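Local coordinates for putative exported protein (Bacteroides fragilis, PDB 4RAA), which is of unknown function but folds as a six-bladed beta-propeller and is probably exported, perhaps as a lipoprotein, at residues L30-K35 with Y64-S69; K35-V40 with G70-Q75; K41-I46 with L53-S58; Y316-L321 with S353-V358. One frame throughout, in Å; residues are numbered along the deposited sequence.

How the contacts relate
All four contacts lie where the propeller's first blade meets the blade that joins early and late parts of the chain. Contact 4 is the strand pair inside that closing sheet (25-31, 354-360, 316-321, 312-313), and contact 3 is the inner hairpin of the next blade (45-49, 52-57, 62-67, 72-79). Contacts 1 and 2, centres about 6 Å apart and sharing Lys35, follow the linker from strand 25-31 across strands 62-67 and 72-79. The centres of contacts 1, 3 and 4 lie about 11 to 12 Å apart, contact 3 packing on contact 4 through Val43 and Ile46. Contacts 1 to 3 come early, contact 4 late; strand 25-31 edges a sheet of C-terminal strands and so closes the ring.

Contact 1 of 4, residues L30-K35 with Y64-S69; sequences LKLQTK and YVFNKS
Leu30 and Leu32 set their methyls against the Phe66 ring and the backbone carbonyls of the Lys68-Ser69 turn, a packing contact at the seam between two propeller blades, where the chain leaves strand 25-31 and runs past the end of strand 62-67. The touching parts run in directions 123° apart, and the link between them is made by side chains and carbonyl oxygens. Leu32 carries the centre. Its CD2 methyl sits over one face of the Phe66 ring, 4.0 Å from the centroid and displaced toward the rim, in a CH-pi contact; the nearest ring atom is CD2 of Phe66, 3.7 Å from CD2 of Leu32. The two side chains meet at about a right angle. Phe66 turns to this place with CG anti to its own carbonyl carbon (chi1 -76°), which directs the ring toward the 30-35 linker. Gln33 O comes to the ring edge, in its plane, 3.7 Å from CE2 of Phe66. At the other end both methyls of Leu30 lie against the turn's carbonyl oxygens, CD2 of Leu30 3.2 Å from Lys68 O and CD1 of Leu30 3.6 Å from Ser69 O. The polar ends lead elsewhere. Gln33 OE1 accepts a hydrogen bond from Phe72 N, Lys31 NZ bonds Ser347 and pairs with Asp351, and Lys68 NZ forms a salt bridge with Glu48. Ile55 backs Leu32 and Phe66 from strand 52-57. The arrangement belongs to propeller ring closure, in which a strand from early in the chain completes the blade of C-terminal strands and its continuation crosses onto the next blade.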
loop_
_atom_site.group_PDB
_atom_site.type_symbol
_atom_site.label_atom_id
_atom_site.label_comp_id
_atom_site.label_asym_id
_atom_site.label_seq_id
_atom_site.Cartn_x
_atom_site.Cartn_y
_atom_site.Cartn_z
ATOM N N LEU A 30 6.947 -14.638 -35.133
ATOM C CA LEU A 30 5.762 -13.802 -34.962
ATOM C C LEU A 30 6.150 -12.347 -35.127
ATOM O O LEU A 30 7.106 -11.889 -34.496
ATOM C CB LEU A 30 5.172 -13.994 -33.573
ATOM C CG LEU A 30 3.855 -13.288 -33.234
ATOM C CD1 LEU A 30 2.741 -13.693 -34.194
ATOM C CD2 LEU A 30 3.472 -13.597 -31.793
ATOM N N LYS A 31 5.381 -11.633 -35.942
ATOM C CA LYS A 31 5.593 -10.226 -36.206
ATOM C C LYS A 31 4.719 -9.393 -35.254
ATOM O O LYS A 31 3.501 -9.587 -35.203
ATOM C CB LYS A 31 5.212 -9.957 -37.657
ATOM C CG LYS A 31 5.617 -8.602 -38.132
ATOM C CD LYS A 31 5.364 -8.390 -39.604
ATOM C CE LYS A 31 5.469 -6.910 -39.910
ATOM N NZ LYS A 31 6.731 -6.285 -39.413
ATOM N N LEU A 32 5.340 -8.501 -34.481
ATOM C CA LEU A 32 4.595 -7.587 -33.608
ATOM C C LEU A 32 4.088 -6.404 -34.439
ATOM O O LEU A 32 4.828 -5.847 -35.257
ATOM C CB LEU A 32 5.460 -7.065 -32.463
ATOM C CG LEU A 32 5.875 -8.078 -31.396
ATOM C CD1 LEU A 32 6.924 -7.474 -30.476
ATOM C CD2 LEU A 32 4.678 -8.550 -30.592
ATOM N N GLN A 33 2.827 -6.030 -34.219
ATOM C CA GLN A 33 2.186 -4.905 -34.927
ATOM C C GLN A 33 2.889 -3.602 -34.532
ATOM O O GLN A 33 3.275 -3.434 -33.370
ATOM C CB GLN A 33 0.694 -4.841 -34.565
ATOM C CG GLN A 33 -0.146 -3.844 -35.354
ATOM C CD GLN A 33 -1.577 -3.710 -34.838
ATOM O OE1 GLN A 33 -1.947 -4.255 -33.797
ATOM N NE2 GLN A 33 -2.387 -2.955 -35.567
ATOM N N THR A 34 3.046 -2.693 -35.491
ATOM C CA THR A 34 3.752 -1.433 -35.257
ATOM C C THR A 34 2.880 -0.190 -35.478
ATOM O O THR A 34 2.724 0.282 -36.602
ATOM C CB THR A 34 5.024 -1.366 -36.122
ATOM O OG1 THR A 34 5.773 -2.582 -35.963
ATOM C CG2 THR A 34 5.882 -0.132 -35.736
ATOM N N LYS A 35 2.301 0.309 -34.385
ATOM C CA LYS A 35 1.526 1.549 -34.360
ATOM C C LYS A 35 2.276 2.554 -33.484
ATOM O O LYS A 35 3.134 2.162 -32.671
ATOM C CB LYS A 35 0.124 1.319 -33.779
ATOM C CG LYS A 35 -0.811 0.509 -34.664
ATOM C CD LYS A 35 -2.268 0.598 -34.222
ATOM C CE LYS A 35 -2.511 -0.051 -32.870
ATOM N NZ LYS A 35 -3.945 -0.007 -32.466
ATOM N N TYR A 64 3.239 -3.257 -22.238
ATOM C CA TYR A 64 2.252 -3.456 -23.311
ATOM C C TYR A 64 1.547 -4.800 -23.279
ATOM O O TYR A 64 2.062 -5.762 -22.699
ATOM C CB TYR A 64 2.937 -3.379 -24.665
ATOM C CG TYR A 64 3.526 -2.053 -25.011
ATOM C CD1 TYR A 64 2.724 -0.919 -25.099
ATOM C CD2 TYR A 64 4.872 -1.937 -25.358
ATOM C CE1 TYR A 64 3.258 0.314 -25.460
ATOM C CE2 TYR A 64 5.413 -0.710 -25.740
ATOM C CZ TYR A 64 4.605 0.408 -25.782
ATOM O OH TYR A 64 5.149 1.611 -26.150
ATOM N N VAL A 65 0.371 -4.849 -23.918
ATOM C CA VAL A 65 -0.386 -6.090 -24.108
ATOM C C VAL A 65 -0.549 -6.293 -25.613
ATOM O O VAL A 65 -1.064 -5.419 -26.322
ATOM C CB VAL A 65 -1.766 -6.092 -23.428
ATOM C CG1 VAL A 65 -2.460 -7.442 -23.620
ATOM C CG2 VAL A 65 -1.618 -5.795 -21.938
ATOM N N PHE A 66 -0.051 -7.433 -26.078
ATOM C CA PHE A 66 -0.178 -7.879 -27.445
ATOM C C PHE A 66 -0.975 -9.180 -27.449
ATOM O O PHE A 66 -1.127 -9.849 -26.421
ATOM C CB PHE A 66 1.190 -8.099 -28.080
ATOM C CG PHE A 66 1.890 -6.835 -28.469
ATOM C CD1 PHE A 66 2.653 -6.130 -27.545
ATOM C CD2 PHE A 66 1.810 -6.355 -29.780
ATOM C CE1 PHE A 66 3.324 -4.968 -27.916
ATOM C CE2 PHE A 66 2.482 -5.194 -30.161
ATOM C CZ PHE A 66 3.238 -4.496 -29.224
ATOM N N ASN A 67 -1.457 -9.524 -28.634
ATOM C CA ASN A 67 -2.263 -10.707 -28.885
ATOM C C ASN A 67 -1.349 -11.838 -29.378
ATOM O O ASN A 67 -0.231 -11.573 -29.829
ATOM C CB ASN A 67 -3.286 -10.311 -29.959
ATOM C CG ASN A 67 -4.387 -11.318 -30.163
ATOM O OD1 ASN A 67 -4.406 -12.416 -29.592
ATOM N ND2 ASN A 67 -5.329 -10.936 -31.004
ATOM N N LYS A 68 -1.831 -13.086 -29.298
ATOM C CA LYS A 68 -1.117 -14.277 -29.832
ATOM C C LYS A 68 -0.704 -14.065 -31.289
ATOM O O LYS A 68 0.390 -14.444 -31.683
ATOM C CB LYS A 68 -1.988 -15.549 -29.759
ATOM C CG LYS A 68 -2.272 -16.085 -28.360
ATOM C CD LYS A 68 -1.065 -16.748 -27.713
ATOM C CE LYS A 68 -1.411 -17.248 -26.315
ATOM N NZ LYS A 68 -0.306 -17.992 -25.650
ATOM N N SER A 69 -1.590 -13.435 -32.058
ATOM C CA SER A 69 -1.356 -13.105 -33.463
ATOM C C SER A 69 -0.410 -11.912 -33.718
ATOM O O SER A 69 -0.095 -11.635 -34.879
ATOM C CB SER A 69 -2.702 -12.814 -34.123
ATOM O OG SER A 69 -3.325 -11.734 -33.454
#

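Contact 2 of 4, residues K35-V40 with G70-Q75; sequences KDSCLV and GAFVNQ
Cys38 and Phe72 come closest along the backbone, CA to CA 7.0 Å, where a type I turn at 35-38, closed by a bond from Cys38 N to Lys35 O of 3.1 Å, lies against the start of strand 72-79. Phe72 carries the contact. Its ring is covered on one face by Cys38 CB, which stands over the centre 3.4 Å from the centroid and only 13° off the normal, a CH-pi contact. Cys38 SG makes an oblique sulfur-aromatic contact with the same ring, 4.2 Å from the centroid. With chi1 at 70°, Cys38 SG tucks between its own backbone N and carbonyl carbon, back toward the turn, and accepts a hydrogen bond from Lys35 N at 3.5 Å. The opposite face of the ring has Asn74 N over its centre, so Phe72 is flanked by the turn and by its own strand. Around the rim, CE of Lys35 reaches the ring edge near its plane, 3.9 Å from Phe72 CD2, the lysine chain crossing the ring's direction at about a right angle. Ser37 OG comes in obliquely, 3.6 Å from Phe72 CE2. One water bridges Ser37 O and Gln75 OE1, donating to both, while Gln75 NE2 is bonded to Tyr86. Just beyond, Val73 and Asn74 both face Val65 in a classic beta bulge. The whole is an interblade linker of the beta-propeller, its turn docked on the outer strand of the first blade.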
loop_
_atom_site.group_PDB
_atom_site.type_symbol
_atom_site.label_atom_id
_atom_site.label_comp_id
_atom_site.label_asym_id
_atom_site.label_seq_id
_atom_site.Cartn_x
_atom_site.Cartn_y
_atom_site.Cartn_z
ATOM N N LYS A 35 2.301 0.309 -34.385
ATOM C CA LYS A 35 1.526 1.549 -34.360
ATOM C C LYS A 35 2.276 2.554 -33.484
ATOM O O LYS A 35 3.134 2.162 -32.671
ATOM C CB LYS A 35 0.124 1.319 -33.779
ATOM C CG LYS A 35 -0.811 0.509 -34.664
ATOM C CD LYS A 35 -2.268 0.598 -34.222
ATOM C CE LYS A 35 -2.511 -0.051 -32.870
ATOM N NZ LYS A 35 -3.945 -0.007 -32.466
ATOM N N ASP A 36 1.943 3.840 -33.652
ATOM C CA ASP A 36 2.501 4.928 -32.823
ATOM C C ASP A 36 2.233 4.725 -31.316
ATOM O O ASP A 36 3.063 5.104 -30.486
ATOM C CB ASP A 36 1.963 6.297 -33.274
ATOM C CG ASP A 36 2.529 6.750 -34.637
ATOM O OD1 ASP A 36 3.041 5.919 -35.418
ATOM O OD2 ASP A 36 2.455 7.961 -34.925
ATOM N N SER A 37 1.090 4.116 -30.984
ATOM C CA SER A 37 0.731 3.813 -29.596
ATOM C C SER A 37 1.496 2.624 -28.978
ATOM O O SER A 37 1.453 2.469 -27.761
ATOM C CB SER A 37 -0.789 3.592 -29.449
ATOM O OG SER A 37 -1.270 2.567 -30.300
ATOM N N CYS A 38 2.200 1.815 -29.784
ATOM C CA CYS A 38 2.900 0.623 -29.276
ATOM C C CYS A 38 4.289 0.387 -29.869
ATOM O O CYS A 38 4.634 -0.736 -30.257
ATOM C CB CYS A 38 2.008 -0.608 -29.482
ATOM S SG CYS A 38 1.794 -1.112 -31.204
ATOM N N LEU A 39 5.097 1.443 -29.913
ATOM C CA LEU A 39 6.491 1.334 -30.387
ATOM C C LEU A 39 7.311 0.638 -29.288
ATOM O O LEU A 39 7.172 0.976 -28.116
ATOM C CB LEU A 39 7.069 2.706 -30.735
ATOM C CG LEU A 39 6.443 3.370 -31.972
ATOM C CD1 LEU A 39 6.710 4.866 -32.008
ATOM C CD2 LEU A 39 6.920 2.725 -33.271
ATOM N N VAL A 40 8.131 -0.338 -29.674
ATOM C CA VAL A 40 8.930 -1.139 -28.753
ATOM C C VAL A 40 10.407 -1.066 -29.127
ATOM O O VAL A 40 10.750 -1.372 -30.256
ATOM C CB VAL A 40 8.488 -2.631 -28.800
ATOM C CG1 VAL A 40 9.360 -3.501 -27.886
ATOM C CG2 VAL A 40 7.018 -2.776 -28.417
ATOM N N GLY A 70 0.034 -11.216 -32.661
ATOM C CA GLY A 70 0.930 -10.055 -32.760
ATOM C C GLY A 70 0.251 -8.690 -32.785
ATOM O O GLY A 70 0.935 -7.672 -32.911
ATOM N N ALA A 71 -1.079 -8.662 -32.667
ATOM C CA ALA A 71 -1.852 -7.418 -32.674
ATOM C C ALA A 71 -1.736 -6.732 -31.332
ATOM O O ALA A 71 -1.692 -7.401 -30.307
ATOM C CB ALA A 71 -3.320 -7.697 -32.965
ATOM N N PHE A 72 -1.704 -5.402 -31.343
ATOM C CA PHE A 72 -1.643 -4.618 -30.123
ATOM C C PHE A 72 -3.052 -4.539 -29.531
ATOM O O PHE A 72 -3.998 -4.190 -30.245
ATOM C CB PHE A 72 -1.099 -3.218 -30.413
ATOM C CG PHE A 72 -1.054 -2.316 -29.204
ATOM C CD1 PHE A 72 -0.304 -2.671 -28.081
ATOM C CD2 PHE A 72 -1.733 -1.095 -29.195
ATOM C CE1 PHE A 72 -0.252 -1.846 -26.962
ATOM C CE2 PHE A 72 -1.678 -0.264 -28.082
ATOM C CZ PHE A 72 -0.935 -0.640 -26.964
ATOM N N VAL A 73 -3.179 -4.856 -28.240
ATOM C CA VAL A 73 -4.462 -4.834 -27.525
ATOM C C VAL A 73 -4.592 -3.521 -26.771
ATOM O O VAL A 73 -5.561 -2.799 -26.976
ATOM C CB VAL A 73 -4.620 -6.011 -26.520
ATOM C CG1 VAL A 73 -5.958 -5.936 -25.767
ATOM C CG2 VAL A 73 -4.485 -7.351 -27.241
ATOM N N ASN A 74 -3.639 -3.239 -25.879
ATOM C CA ASN A 74 -3.669 -2.032 -25.036
ATOM C C ASN A 74 -2.378 -1.871 -24.213
ATOM O O ASN A 74 -1.622 -2.838 -24.074
ATOM C CB ASN A 74 -4.868 -2.107 -24.053
ATOM C CG ASN A 74 -5.259 -0.758 -23.478
ATOM O OD1 ASN A 74 -4.810 0.295 -23.944
ATOM N ND2 ASN A 74 -6.112 -0.779 -22.460
ATOM N N GLN A 75 -2.114 -0.656 -23.712
ATOM C CA GLN A 75 -0.989 -0.393 -22.790
ATOM C C GLN A 75 -1.510 -0.481 -21.355
ATOM O O GLN A 75 -2.627 -0.040 -21.078
ATOM C CB GLN A 75 -0.349 0.986 -23.008
ATOM C CG GLN A 75 0.907 1.185 -22.146
ATOM C CD GLN A 75 1.693 2.449 -22.412
ATOM O OE1 GLN A 75 1.405 3.201 -23.350
ATOM N NE2 GLN A 75 2.721 2.679 -21.594
HETATM O O HOH W 1 -0.419 3.246 -25.739
#

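Contact 3 of 4, residues K41-I46 with L53-S58; sequences KNVGLI and LLILDS
Asp57 grips the backbone of Lys41 and Asn42 with both carboxylate oxygens. OD2 of Asp57 takes the N-H of Lys41 at 3.1 Å in a nearly straight bond, and OD1 of Asp57 takes that of Asn42, also at 3.1 Å but more bent; in each case the donor stands well above the carboxylate plane. Two weak bonds from Ala59 N and Asn60 ND2 also reach this group. This clasp closes the open end of a beta hairpin, strands 45-49 and 52-57, the inner pair of the first propeller blade. Next to it Ser58 OG gives a weak hydrogen bond to Asn42 OD1. Pairing of the strands then begins with a classic bulge, in which Gly44 and Leu45 both face Leu56: Gly44 N donates to Leu56 O at 2.9 Å, almost along the C=O axis, and Leu56 N returns to Leu45 O at 3.0 Å. Ile46 and Ile55 form the adjoining non-hydrogen-bonded pair. On their face of the sheet these two isoleucines run side by side, pointing the same way, with Val43 beside Ile55, and beyond them Val43 meets Pro320 and Ile46 meets Val318 of the closing blade. Leu45 and Leu56 occupy the other face, toward Phe92 of strand 85-94. Ile55 splits its branches between partners: CG1 touches Ile46 CD1 at 3.8 Å, while CG2, anti to the backbone N, meets Val43 CG1 at 3.8 Å.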
loop_
_atom_site.group_PDB
_atom_site.type_symbol
_atom_site.label_atom_id
_atom_site.label_comp_id
_atom_site.label_asym_id
_atom_site.label_seq_id
_atom_site.Cartn_x
_atom_site.Cartn_y
_atom_site.Cartn_z
ATOM N N LYS A 41 11.265 -0.695 -28.168
ATOM C CA LYS A 41 12.735 -0.663 -28.341
ATOM C C LYS A 41 13.367 -1.993 -27.936
ATOM O O LYS A 41 14.223 -2.517 -28.631
ATOM C CB LYS A 41 13.366 0.476 -27.509
ATOM C CG LYS A 41 14.893 0.430 -27.393
ATOM C CD LYS A 41 15.476 1.700 -26.798
ATOM C CE LYS A 41 16.968 1.525 -26.544
ATOM N NZ LYS A 41 17.636 2.810 -26.206
ATOM N N ASN A 42 12.945 -2.508 -26.790
ATOM C CA ASN A 42 13.490 -3.712 -26.179
ATOM C C ASN A 42 12.344 -4.609 -25.698
ATOM O O ASN A 42 11.312 -4.093 -25.287
ATOM C CB ASN A 42 14.369 -3.205 -25.022
ATOM C CG ASN A 42 14.988 -4.306 -24.188
ATOM O OD1 ASN A 42 14.373 -4.800 -23.240
ATOM N ND2 ASN A 42 16.249 -4.633 -24.482
ATOM N N VAL A 43 12.494 -5.929 -25.802
ATOM C CA VAL A 43 11.495 -6.874 -25.249
ATOM C C VAL A 43 12.226 -7.494 -24.066
ATOM O O VAL A 43 12.830 -8.568 -24.179
ATOM C CB VAL A 43 10.961 -7.917 -26.266
ATOM C CG1 VAL A 43 9.992 -8.900 -25.607
ATOM C CG2 VAL A 43 10.255 -7.213 -27.415
ATOM N N GLY A 44 12.196 -6.768 -22.945
ATOM C CA GLY A 44 12.884 -7.163 -21.718
ATOM C C GLY A 44 12.342 -8.407 -21.051
ATOM O O GLY A 44 13.110 -9.310 -20.728
ATOM N N LEU A 45 11.022 -8.445 -20.850
ATOM C CA LEU A 45 10.340 -9.549 -20.167
ATOM C C LEU A 45 9.019 -9.854 -20.866
ATOM O O LEU A 45 8.377 -8.937 -21.375
ATOM C CB LEU A 45 10.107 -9.140 -18.708
ATOM C CG LEU A 45 9.327 -10.019 -17.717
ATOM C CD1 LEU A 45 9.938 -11.409 -17.531
ATOM C CD2 LEU A 45 9.225 -9.301 -16.373
ATOM N N ILE A 46 8.621 -11.128 -20.881
ATOM C CA ILE A 46 7.369 -11.565 -21.518
ATOM C C ILE A 46 6.658 -12.671 -20.716
ATOM O O ILE A 46 7.311 -13.578 -20.228
ATOM C CB ILE A 46 7.614 -11.977 -22.991
ATOM C CG1 ILE A 46 6.292 -12.155 -23.751
ATOM C CG2 ILE A 46 8.476 -13.234 -23.096
ATOM C CD1 ILE A 46 6.480 -12.313 -25.245
ATOM N N LEU A 53 -0.070 -11.637 -24.754
ATOM C CA LEU A 53 1.338 -11.554 -24.422
ATOM C C LEU A 53 1.609 -10.245 -23.689
ATOM O O LEU A 53 1.499 -9.165 -24.288
ATOM C CB LEU A 53 2.180 -11.573 -25.704
ATOM C CG LEU A 53 2.015 -12.749 -26.659
ATOM C CD1 LEU A 53 2.895 -12.506 -27.877
ATOM C CD2 LEU A 53 2.340 -14.081 -25.990
ATOM N N LEU A 54 1.943 -10.334 -22.401
ATOM C CA LEU A 54 2.345 -9.157 -21.626
ATOM C C LEU A 54 3.829 -8.934 -21.926
ATOM O O LEU A 54 4.632 -9.824 -21.660
ATOM C CB LEU A 54 2.097 -9.343 -20.120
ATOM C CG LEU A 54 0.700 -8.988 -19.594
ATOM C CD1 LEU A 54 -0.426 -9.583 -20.425
ATOM C CD2 LEU A 54 0.577 -9.397 -18.132
ATOM N N ILE A 55 4.176 -7.778 -22.501
ATOM C CA ILE A 55 5.561 -7.428 -22.865
ATOM C C ILE A 55 5.977 -6.146 -22.160
ATOM O O ILE A 55 5.267 -5.147 -22.253
ATOM C CB ILE A 55 5.717 -7.242 -24.399
ATOM C CG1 ILE A 55 5.551 -8.599 -25.100
ATOM C CG2 ILE A 55 7.076 -6.617 -24.765
ATOM C CD1 ILE A 55 5.514 -8.547 -26.613
ATOM N N LEU A 56 7.141 -6.187 -21.501
ATOM C CA LEU A 56 7.751 -5.028 -20.849
ATOM C C LEU A 56 8.940 -4.547 -21.676
ATOM O O LEU A 56 9.835 -5.328 -21.979
ATOM C CB LEU A 56 8.237 -5.388 -19.453
ATOM C CG LEU A 56 9.058 -4.369 -18.656
ATOM C CD1 LEU A 56 8.356 -3.026 -18.551
ATOM C CD2 LEU A 56 9.335 -4.946 -17.278
ATOM N N ASP A 57 8.932 -3.266 -22.029
ATOM C CA ASP A 57 10.011 -2.616 -22.763
ATOM C C ASP A 57 10.834 -1.912 -21.692
ATOM O O ASP A 57 10.662 -0.720 -21.465
ATOM C CB ASP A 57 9.420 -1.648 -23.809
ATOM C CG ASP A 57 10.474 -0.834 -24.559
ATOM O OD1 ASP A 57 11.685 -1.034 -24.343
ATOM O OD2 ASP A 57 10.076 0.019 -25.386
ATOM N N SER A 58 11.744 -2.652 -21.052
ATOM C CA SER A 58 12.592 -2.103 -19.960
ATOM C C SER A 58 13.596 -1.002 -20.378
ATOM O O SER A 58 14.213 -0.375 -19.510
ATOM C CB SER A 58 13.287 -3.231 -19.179
ATOM O OG SER A 58 13.920 -4.146 -20.050
#

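Contact 4 of 4, residues Y316-L321 with S353-V358; sequences YHVAPL and SILLFV
Ser353 opens the pairing, its CB resting 3.6 Å from Pro320 CB just before the 354-358 part of strand 354-360 runs antiparallel to strand 316-321, the axes at 155°. Ile354 exchanges both backbone bonds with Leu321: its N bonds Leu321 O at 3.2 Å and its O receives Leu321 N at 3.0 Å. Leu355 faces Pro320 in a non-hydrogen-bonded pair, which asks no N-H of Pro320 on this side, and turns CD2 to within 3.9 Å of Pro320 CB. Leu356 repeats the double bonding with Ala319, and its CB also meets the CD1 methyl of Leu321. Phe357 lies alongside Val318, both pointing the same way, with CE2 of Phe357 3.9 Å from Val318 CG2; Tyr316 crosses Phe357 at about a right angle and brings its CB to the edge of the phenyl ring, in plane. Val358 does the same with His317 (His317 N to Val358 O 2.7 Å, Val358 N to His317 O 3.0 Å), while the imidazole stacks on Phe267 and its NE2 bonds Asp265. Strand 354-360 is flanked on its other edge by strand 25-31, whose Leu30 bonds Leu355, strand 312-313 lies beyond strand 316-321, and Leu340 of helix 338-345 packs on Leu321 and Ile354.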
loop_
_atom_site.group_PDB
_atom_site.type_symbol
_atom_site.label_atom_id
_atom_site.label_comp_id
_atom_site.label_asym_id
_atom_site.label_seq_id
_atom_site.Cartn_x
_atom_site.Cartn_y
_atom_site.Cartn_z
ATOM N N TYR A 316 8.098 -22.168 -25.367
ATOM C CA TYR A 316 9.010 -21.601 -26.388
ATOM C C TYR A 316 9.809 -20.447 -25.771
ATOM O O TYR A 316 9.233 -19.585 -25.111
ATOM C CB TYR A 316 8.285 -21.055 -27.640
ATOM C CG TYR A 316 7.792 -22.074 -28.655
ATOM C CD1 TYR A 316 8.622 -22.507 -29.705
ATOM C CD2 TYR A 316 6.484 -22.576 -28.601
ATOM C CE1 TYR A 316 8.170 -23.426 -30.651
ATOM C CE2 TYR A 316 6.024 -23.500 -29.541
ATOM C CZ TYR A 316 6.865 -23.918 -30.563
ATOM O OH TYR A 316 6.402 -24.829 -31.479
ATOM N N HIS A 317 11.122 -20.440 -26.008
ATOM C CA HIS A 317 12.020 -19.365 -25.563
ATOM C C HIS A 317 11.859 -18.231 -26.566
ATOM O O HIS A 317 11.717 -18.502 -27.760
ATOM C CB HIS A 317 13.467 -19.849 -25.513
ATOM C CG HIS A 317 13.690 -20.933 -24.515
ATOM N ND1 HIS A 317 14.388 -20.733 -23.346
ATOM C CD2 HIS A 317 13.251 -22.214 -24.477
ATOM C CE1 HIS A 317 14.395 -21.853 -22.646
ATOM N NE2 HIS A 317 13.712 -22.766 -23.306
ATOM N N VAL A 318 11.876 -16.983 -26.085
ATOM C CA VAL A 318 11.644 -15.792 -26.911
ATOM C C VAL A 318 12.937 -15.014 -27.107
ATOM O O VAL A 318 13.682 -14.816 -26.154
ATOM C CB VAL A 318 10.586 -14.856 -26.273
ATOM C CG1 VAL A 318 10.328 -13.623 -27.154
ATOM C CG2 VAL A 318 9.288 -15.618 -26.020
ATOM N N ALA A 319 13.174 -14.553 -28.336
ATOM C CA ALA A 319 14.345 -13.730 -28.671
ATOM C C ALA A 319 13.939 -12.690 -29.719
ATOM O O ALA A 319 13.658 -13.066 -30.846
ATOM C CB ALA A 319 15.466 -14.603 -29.200
ATOM N N PRO A 320 13.891 -11.387 -29.355
ATOM C CA PRO A 320 13.496 -10.377 -30.337
ATOM C C PRO A 320 14.634 -10.100 -31.310
ATOM O O PRO A 320 15.798 -10.045 -30.896
ATOM C CB PRO A 320 13.185 -9.160 -29.475
ATOM C CG PRO A 320 14.112 -9.295 -28.333
ATOM C CD PRO A 320 14.235 -10.768 -28.063
ATOM N N LEU A 321 14.279 -9.941 -32.586
ATOM C CA LEU A 321 15.213 -9.717 -33.679
ATOM C C LEU A 321 14.959 -8.335 -34.293
ATOM O O LEU A 321 13.808 -7.988 -34.561
ATOM C CB LEU A 321 15.007 -10.806 -34.729
ATOM C CG LEU A 321 15.064 -12.272 -34.258
ATOM C CD1 LEU A 321 14.610 -13.207 -35.369
ATOM C CD2 LEU A 321 16.455 -12.675 -33.795
ATOM N N SER A 353 10.313 -5.405 -33.309
ATOM C CA SER A 353 11.009 -6.689 -33.364
ATOM C C SER A 353 10.142 -7.868 -33.835
ATOM O O SER A 353 8.951 -7.954 -33.493
ATOM C CB SER A 353 11.590 -7.046 -31.982
ATOM O OG SER A 353 12.531 -6.081 -31.555
ATOM N N ILE A 354 10.744 -8.730 -34.659
ATOM C CA ILE A 354 10.140 -10.011 -35.034
ATOM C C ILE A 354 10.635 -10.975 -33.950
ATOM O O ILE A 354 11.852 -11.162 -33.794
ATOM C CB ILE A 354 10.579 -10.525 -36.428
ATOM C CG1 ILE A 354 10.116 -9.543 -37.518
ATOM C CG2 ILE A 354 10.034 -11.946 -36.662
ATOM C CD1 ILE A 354 10.538 -9.898 -38.932
ATOM N N LEU A 355 9.702 -11.577 -33.214
ATOM C CA LEU A 355 10.056 -12.530 -32.150
ATOM C C LEU A 355 10.358 -13.909 -32.721
ATOM O O LEU A 355 9.669 -14.379 -33.623
ATOM C CB LEU A 355 8.937 -12.673 -31.111
ATOM C CG LEU A 355 8.453 -11.396 -30.436
ATOM C CD1 LEU A 355 7.398 -11.747 -29.399
ATOM C CD2 LEU A 355 9.604 -10.617 -29.807
ATOM N N LEU A 356 11.407 -14.520 -32.180
ATOM C CA LEU A 356 11.810 -15.882 -32.473
ATOM C C LEU A 356 11.315 -16.715 -31.300
ATOM O O LEU A 356 11.691 -16.455 -30.154
ATOM C CB LEU A 356 13.338 -16.006 -32.580
ATOM C CG LEU A 356 13.983 -17.398 -32.491
ATOM C CD1 LEU A 356 13.376 -18.403 -33.461
ATOM C CD2 LEU A 356 15.482 -17.281 -32.708
ATOM N N PHE A 357 10.464 -17.690 -31.600
ATOM C CA PHE A 357 9.999 -18.676 -30.633
ATOM C C PHE A 357 10.784 -19.938 -30.969
ATOM O O PHE A 357 10.693 -20.427 -32.104
ATOM C CB PHE A 357 8.499 -18.894 -30.744
ATOM C CG PHE A 357 7.695 -17.729 -30.254
ATOM C CD1 PHE A 357 7.406 -16.667 -31.103
ATOM C CD2 PHE A 357 7.229 -17.679 -28.941
ATOM C CE1 PHE A 357 6.664 -15.581 -30.651
ATOM C CE2 PHE A 357 6.482 -16.595 -28.494
ATOM C CZ PHE A 357 6.202 -15.546 -29.345
ATOM N N VAL A 358 11.559 -20.441 -30.000
ATOM C CA VAL A 358 12.425 -21.621 -30.184
ATOM C C VAL A 358 12.448 -22.524 -28.950
ATOM O O VAL A 358 12.423 -22.039 -27.826
ATOM C CB VAL A 358 13.871 -21.180 -30.563
ATOM C CG1 VAL A 358 14.492 -20.267 -29.508
ATOM C CG2 VAL A 358 14.777 -22.376 -30.831
#